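Local coordinates for protein proteasome chaperone 4 (Saccharomyces cerevisiae, PDB 2Z5B) that acts as a chaperone in assembly of the yeast 20S proteasome, promoting formation of the alpha ring as a heterodimer with IRC25, at residues Leu24-Thr29 with Ile41-Gly46; Ser60-Ala65 with Pro114-Trp119. All blocks are in the same frame, centred on the assembly; numbering follows the deposited sequence.

Contact 1. Residues Leu24-Thr29 with Ile41-Gly46; sequences LDVIAT and ISLVVG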
loop_
_atom_site.group_PDB
_atom_site.type_symbol
_atom_site.label_atom_id
_atom_site.label_comp_id
_atom_site.label_asym_id
_atom_site.label_seq_id
_atom_site.Cartn_x
_atom_site.Cartn_y
_atom_site.Cartn_z
ATOM N N LEU A 24 -2.512 -6.749 19.030
ATOM C CA LEU A 24 -2.132 -6.362 17.663
ATOM C C LEU A 24 -3.242 -5.564 17.008
ATOM O O LEU A 24 -4.422 -5.789 17.274
ATOM C CB LEU A 24 -1.797 -7.600 16.807
ATOM C CG LEU A 24 -0.772 -8.586 17.380
ATOM C CD1 LEU A 24 -0.830 -9.901 16.658
ATOM C CD2 LEU A 24 0.630 -8.004 17.361
ATOM N N ASP A 25 -2.833 -4.637 16.155
ATOM C CA ASP A 25 -3.708 -3.778 15.374
ATOM C C ASP A 25 -3.549 -4.159 13.900
ATOM O O ASP A 25 -2.433 -4.191 13.393
ATOM C CB ASP A 25 -3.245 -2.343 15.583
ATOM C CG ASP A 25 -4.282 -1.327 15.176
ATOM O OD1 ASP A 25 -5.459 -1.697 15.055
ATOM O OD2 ASP A 25 -3.905 -0.152 14.984
ATOM N N VAL A 26 -4.672 -4.434 13.237
ATOM C CA VAL A 26 -4.682 -4.976 11.886
ATOM C C VAL A 26 -5.622 -4.171 10.967
ATOM O O VAL A 26 -6.737 -3.810 11.362
ATOM C CB VAL A 26 -5.120 -6.470 11.910
ATOM C CG1 VAL A 26 -5.382 -6.997 10.502
ATOM C CG2 VAL A 26 -4.076 -7.360 12.645
ATOM N N ILE A 27 -5.130 -3.862 9.766
ATOM C CA ILE A 27 -5.988 -3.520 8.625
ATOM C C ILE A 27 -5.669 -4.538 7.525
ATOM O O ILE A 27 -4.515 -4.673 7.129
ATOM C CB ILE A 27 -5.684 -2.090 8.102
ATOM C CG1 ILE A 27 -6.062 -1.039 9.159
ATOM C CG2 ILE A 27 -6.381 -1.813 6.730
ATOM C CD1 ILE A 27 -5.330 0.258 8.965
ATOM N N ALA A 28 -6.681 -5.249 7.031
ATOM C CA ALA A 28 -6.483 -6.279 6.013
ATOM C C ALA A 28 -7.376 -5.982 4.822
ATOM O O ALA A 28 -8.576 -5.727 5.002
ATOM C CB ALA A 28 -6.825 -7.670 6.583
ATOM N N THR A 29 -6.803 -6.009 3.620
ATOM C CA THR A 29 -7.600 -5.940 2.398
ATOM C C THR A 29 -7.631 -7.332 1.776
ATOM O O THR A 29 -6.584 -7.935 1.526
ATOM C CB THR A 29 -7.061 -4.918 1.400
ATOM O OG1 THR A 29 -6.946 -3.641 2.042
ATOM C CG2 THR A 29 -7.987 -4.842 0.151
ATOM N N ILE A 41 -3.858 -10.417 -1.017
ATOM C CA ILE A 41 -4.144 -9.982 0.349
ATOM C C ILE A 41 -3.146 -8.873 0.637
ATOM O O ILE A 41 -1.976 -8.972 0.261
ATOM C CB ILE A 41 -3.957 -11.140 1.360
ATOM C CG1 ILE A 41 -5.089 -12.156 1.224
ATOM C CG2 ILE A 41 -3.907 -10.642 2.805
ATOM C CD1 ILE A 41 -4.764 -13.488 1.853
ATOM N N SER A 42 -3.621 -7.789 1.251
ATOM C CA SER A 42 -2.738 -6.784 1.837
ATOM C C SER A 42 -2.985 -6.778 3.336
ATOM O O SER A 42 -4.139 -6.729 3.776
ATOM C CB SER A 42 -3.047 -5.390 1.298
ATOM O OG SER A 42 -2.764 -5.306 -0.080
ATOM N N LEU A 43 -1.921 -6.834 4.117
ATOM C CA LEU A 43 -2.051 -6.804 5.570
ATOM C C LEU A 43 -1.197 -5.702 6.123
ATOM O O LEU A 43 -0.010 -5.592 5.782
ATOM C CB LEU A 43 -1.673 -8.155 6.201
ATOM C CG LEU A 43 -1.599 -8.198 7.736
ATOM C CD1 LEU A 43 -2.984 -8.006 8.335
ATOM C CD2 LEU A 43 -1.018 -9.501 8.226
ATOM N N VAL A 44 -1.813 -4.838 6.927
ATOM C CA VAL A 44 -1.046 -3.897 7.749
ATOM C C VAL A 44 -1.178 -4.400 9.190
ATOM O O VAL A 44 -2.299 -4.638 9.678
ATOM C CB VAL A 44 -1.549 -2.439 7.622
ATOM C CG1 VAL A 44 -0.669 -1.493 8.444
ATOM C CG2 VAL A 44 -1.568 -2.012 6.146
ATOM N N VAL A 45 -0.041 -4.619 9.851
ATOM C CA VAL A 45 -0.053 -5.187 11.208
ATOM C C VAL A 45 0.987 -4.503 12.103
ATOM O O VAL A 45 2.050 -4.124 11.646
ATOM C CB VAL A 45 0.062 -6.748 11.214
ATOM C CG1 VAL A 45 1.354 -7.235 10.546
ATOM C CG2 VAL A 45 -0.071 -7.325 12.667
ATOM N N GLY A 46 0.630 -4.297 13.365
ATOM C CA GLY A 46 1.529 -3.672 14.331
ATOM C C GLY A 46 1.005 -3.888 15.730
ATOM O O GLY A 46 -0.054 -4.484 15.916
#

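Contact 2. Residues Ser60-Ala65 with Pro114-Trp119; sequences SCYYYA and PCYVTW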
loop_
_atom_site.group_PDB
_atom_site.type_symbol
_atom_site.label_atom_id
_atom_site.label_comp_id
_atom_site.label_asym_id
_atom_site.label_seq_id
_atom_site.Cartn_x
_atom_site.Cartn_y
_atom_site.Cartn_z
ATOM N N SER A 60 7.443 0.380 8.661
ATOM C CA SER A 60 8.832 -0.045 8.865
ATOM C C SER A 60 9.327 -0.910 7.727
ATOM O O SER A 60 10.488 -0.813 7.317
ATOM C CB SER A 60 8.991 -0.775 10.203
ATOM O OG SER A 60 8.854 0.132 11.275
ATOM N N CYS A 61 8.439 -1.746 7.213
ATOM C CA CYS A 61 8.786 -2.651 6.116
ATOM C C CYS A 61 7.528 -2.995 5.325
ATOM O O CYS A 61 6.469 -3.125 5.918
ATOM C CB CYS A 61 9.417 -3.924 6.697
ATOM S SG CYS A 61 10.019 -5.095 5.456
ATOM N N TYR A 62 7.658 -3.108 3.995
ATOM C CA TYR A 62 6.563 -3.472 3.074
ATOM C C TYR A 62 7.097 -4.647 2.292
ATOM O O TYR A 62 8.090 -4.494 1.562
ATOM C CB TYR A 62 6.272 -2.328 2.092
ATOM C CG TYR A 62 4.966 -2.421 1.314
ATOM C CD1 TYR A 62 3.828 -3.059 1.854
ATOM C CD2 TYR A 62 4.845 -1.827 0.060
ATOM C CE1 TYR A 62 2.636 -3.107 1.139
ATOM C CE2 TYR A 62 3.652 -1.874 -0.652
ATOM C CZ TYR A 62 2.547 -2.497 -0.101
ATOM O OH TYR A 62 1.355 -2.561 -0.811
ATOM N N TYR A 63 6.484 -5.811 2.472
ATOM C CA TYR A 63 7.000 -7.054 1.899
ATOM C C TYR A 63 5.980 -7.677 0.966
ATOM O O TYR A 63 4.808 -7.692 1.289
ATOM C CB TYR A 63 7.322 -8.060 3.005
ATOM C CG TYR A 63 8.540 -8.899 2.675
ATOM C CD1 TYR A 63 8.438 -10.048 1.888
ATOM C CD2 TYR A 63 9.790 -8.535 3.143
ATOM C CE1 TYR A 63 9.588 -10.801 1.566
ATOM C CE2 TYR A 63 10.921 -9.286 2.853
ATOM C CZ TYR A 63 10.813 -10.407 2.060
ATOM O OH TYR A 63 11.956 -11.133 1.779
ATOM N N TYR A 64 6.439 -8.216 -0.169
ATOM C CA TYR A 64 5.578 -8.858 -1.151
ATOM C C TYR A 64 5.930 -10.331 -1.338
ATOM O O TYR A 64 7.113 -10.661 -1.421
ATOM C CB TYR A 64 5.747 -8.133 -2.491
ATOM C CG TYR A 64 4.953 -8.722 -3.638
ATOM C CD1 TYR A 64 3.566 -8.654 -3.649
ATOM C CD2 TYR A 64 5.594 -9.316 -4.738
ATOM C CE1 TYR A 64 2.823 -9.181 -4.694
ATOM C CE2 TYR A 64 4.837 -9.853 -5.798
ATOM C CZ TYR A 64 3.456 -9.752 -5.765
ATOM O OH TYR A 64 2.681 -10.275 -6.779
ATOM N N ALA A 65 4.914 -11.203 -1.431
ATOM C CA ALA A 65 5.115 -12.601 -1.846
ATOM C C ALA A 65 4.003 -13.101 -2.760
ATOM O O ALA A 65 2.882 -12.597 -2.725
ATOM C CB ALA A 65 5.253 -13.521 -0.646
ATOM N N PRO A 114 -1.182 -13.832 -3.997
ATOM C CA PRO A 114 -0.144 -12.868 -3.663
ATOM C C PRO A 114 -0.521 -12.159 -2.351
ATOM O O PRO A 114 -1.707 -12.142 -1.983
ATOM C CB PRO A 114 -0.149 -11.895 -4.848
ATOM C CG PRO A 114 -1.029 -12.545 -5.918
ATOM C CD PRO A 114 -1.964 -13.433 -5.183
ATOM N N CYS A 115 0.490 -11.635 -1.654
ATOM C CA CYS A 115 0.309 -10.981 -0.360
ATOM C C CYS A 115 1.274 -9.815 -0.244
ATOM O O CYS A 115 2.457 -9.954 -0.582
ATOM C CB CYS A 115 0.594 -11.968 0.802
ATOM S SG CYS A 115 0.218 -11.305 2.463
ATOM N N TYR A 116 0.757 -8.689 0.243
ATOM C CA TYR A 116 1.533 -7.523 0.577
ATOM C C TYR A 116 1.409 -7.373 2.086
ATOM O O TYR A 116 0.297 -7.375 2.625
ATOM C CB TYR A 116 0.967 -6.268 -0.089
ATOM C CG TYR A 116 1.063 -6.248 -1.596
ATOM C CD1 TYR A 116 0.161 -6.971 -2.386
ATOM C CD2 TYR A 116 2.035 -5.479 -2.235
ATOM C CE1 TYR A 116 0.237 -6.940 -3.768
ATOM C CE2 TYR A 116 2.106 -5.432 -3.624
ATOM C CZ TYR A 116 1.208 -6.174 -4.370
ATOM O OH TYR A 116 1.273 -6.161 -5.736
ATOM N N VAL A 117 2.541 -7.237 2.769
ATOM C CA VAL A 117 2.503 -7.068 4.223
ATOM C C VAL A 117 3.235 -5.802 4.651
ATOM O O VAL A 117 4.367 -5.566 4.259
ATOM C CB VAL A 117 3.122 -8.292 4.950
ATOM C CG1 VAL A 117 3.407 -7.990 6.395
ATOM C CG2 VAL A 117 2.180 -9.462 4.887
ATOM N N THR A 118 2.580 -4.992 5.468
ATOM C CA THR A 118 3.245 -3.881 6.108
ATOM C C THR A 118 3.425 -4.167 7.584
ATOM O O THR A 118 2.453 -4.518 8.247
ATOM C CB THR A 118 2.370 -2.603 6.016
ATOM O OG1 THR A 118 2.228 -2.225 4.636
ATOM C CG2 THR A 118 3.006 -1.472 6.783
ATOM N N TRP A 119 4.637 -3.943 8.106
ATOM C CA TRP A 119 4.824 -3.910 9.546
ATOM C C TRP A 119 4.819 -2.446 10.001
ATOM O O TRP A 119 5.625 -1.637 9.551
ATOM C CB TRP A 119 6.067 -4.683 10.061
ATOM C CG TRP A 119 6.085 -4.584 11.589
ATOM C CD1 TRP A 119 6.718 -3.635 12.323
ATOM C CD2 TRP A 119 5.346 -5.394 12.525
ATOM N NE1 TRP A 119 6.446 -3.815 13.663
ATOM C CE2 TRP A 119 5.603 -4.887 13.811
ATOM C CE3 TRP A 119 4.492 -6.506 12.393
ATOM C CZ2 TRP A 119 5.062 -5.466 14.974
ATOM C CZ3 TRP A 119 3.950 -7.077 13.542
ATOM C CH2 TRP A 119 4.233 -6.560 14.813
#

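Contact 1. Residues Leu24-Thr29 with Ile41-Gly46
Leu43 crosses obliquely to Val26 and presses its CD1 against Val26 CG1 at 3.4 Å, a close-packed contact. A chi1 of 173° carries CG beside the carbonyl carbon, and the turn at chi2 lets CD1 lean onto 24-29, where it also approaches Ala28 CB at 4.2 Å. A methyl is probably all that fits at Ala28 beside Leu43. On the same face Val26 and Val45 lie side by side, their CG2 methyls 4.0 Å apart. These two strands form a beta hairpin, antiparallel at 172°, and helices 94-111 and 134-149 pack on the face of Val26, Ala28, Leu43 and Val45: Leu43 meets Met103 and Ile107, Val26 meets Leu144, and Val45 meets Cys141. Six backbone bonds zip the ladder, the one from Val44 N to Ile27 O being 2.7 Å and nearly straight (174° at the hydrogen). On the other face, beta-branched Ile27 and Val44 suit the extended backbone, with CB atoms 4.2 Å apart. Beyond them Thr29 CB lies 4.0 Å from Ser42 CB; their hydroxyls suit this place, since Gln41 of the YLR021W chain is hydrogen-bonded to both, its NE2 to Thr29 OG1 and its OE1 to Ser42 OG.

Contact 2. Residues Ser60-Ala65 with Pro114-Trp119
The CD1-CE1 side of Tyr64 lies over one face of Tyr116, with Tyr64 CD1 3.4 Å above the ring plane near its centre and the rings oblique at 48°. Tyr64 CE1 comes 3.4 Å from Tyr116 CZ. With CG of Tyr62 anti to the backbone N (chi1 -166°), its ring reaches across the neighbouring strand, and Tyr62 OH comes 3.3 Å from Tyr116 CD2, ring planes at 33°. Tyr62 CD1 rests 3.3 Å from Thr118 OG1, whose small side chain probably leaves room for the ring. Strands 58-67 and 115-121, carrying this three-tyrosine cluster, are antiparallel neighbours inside the mixed sheet, joined by six backbone bonds such as Val117 N to Tyr63 O at 2.7 Å; the 48-residue connection includes helix 94-111. Tyrosine suits this interface with the YLR021W chain: Tyr62 OH is hydrogen-bonded to its Ser144 OG, Tyr116 OH weakly to its Met48 O, and its Leu101 packs on Tyr64 and Tyr116. Replacing Tyr116 by alanine is likely to open a gap between Tyr62 and Tyr64, leave Tyr64 without the ring it covers and lose the weak bond to Met48. Helix 94-111 lies on the face of Cys61, Tyr63 and Cys115, Ala100 touching Cys61.

Contacts 1 and 2 belong to one six-stranded mixed sheet, their centres about 10 Å apart. Along the chain they come in series: the hairpin of contact 1 is complete before strand 58-67 opens contact 2, whose second strand arrives only after strand 83-87 and helix 94-111. Strand 115-121 then inserts between 41-47 and 58-67, running parallel to the former. Probable hydrogen bonds from Leu43 N to Tyr116 O and from Thr118 N to Leu43 O, each 2.7 Å, stitch the two contacts together. Both have one face toward helices of this chain and the other toward the YLR021W chain, making the sheet part of the heterodimer interface.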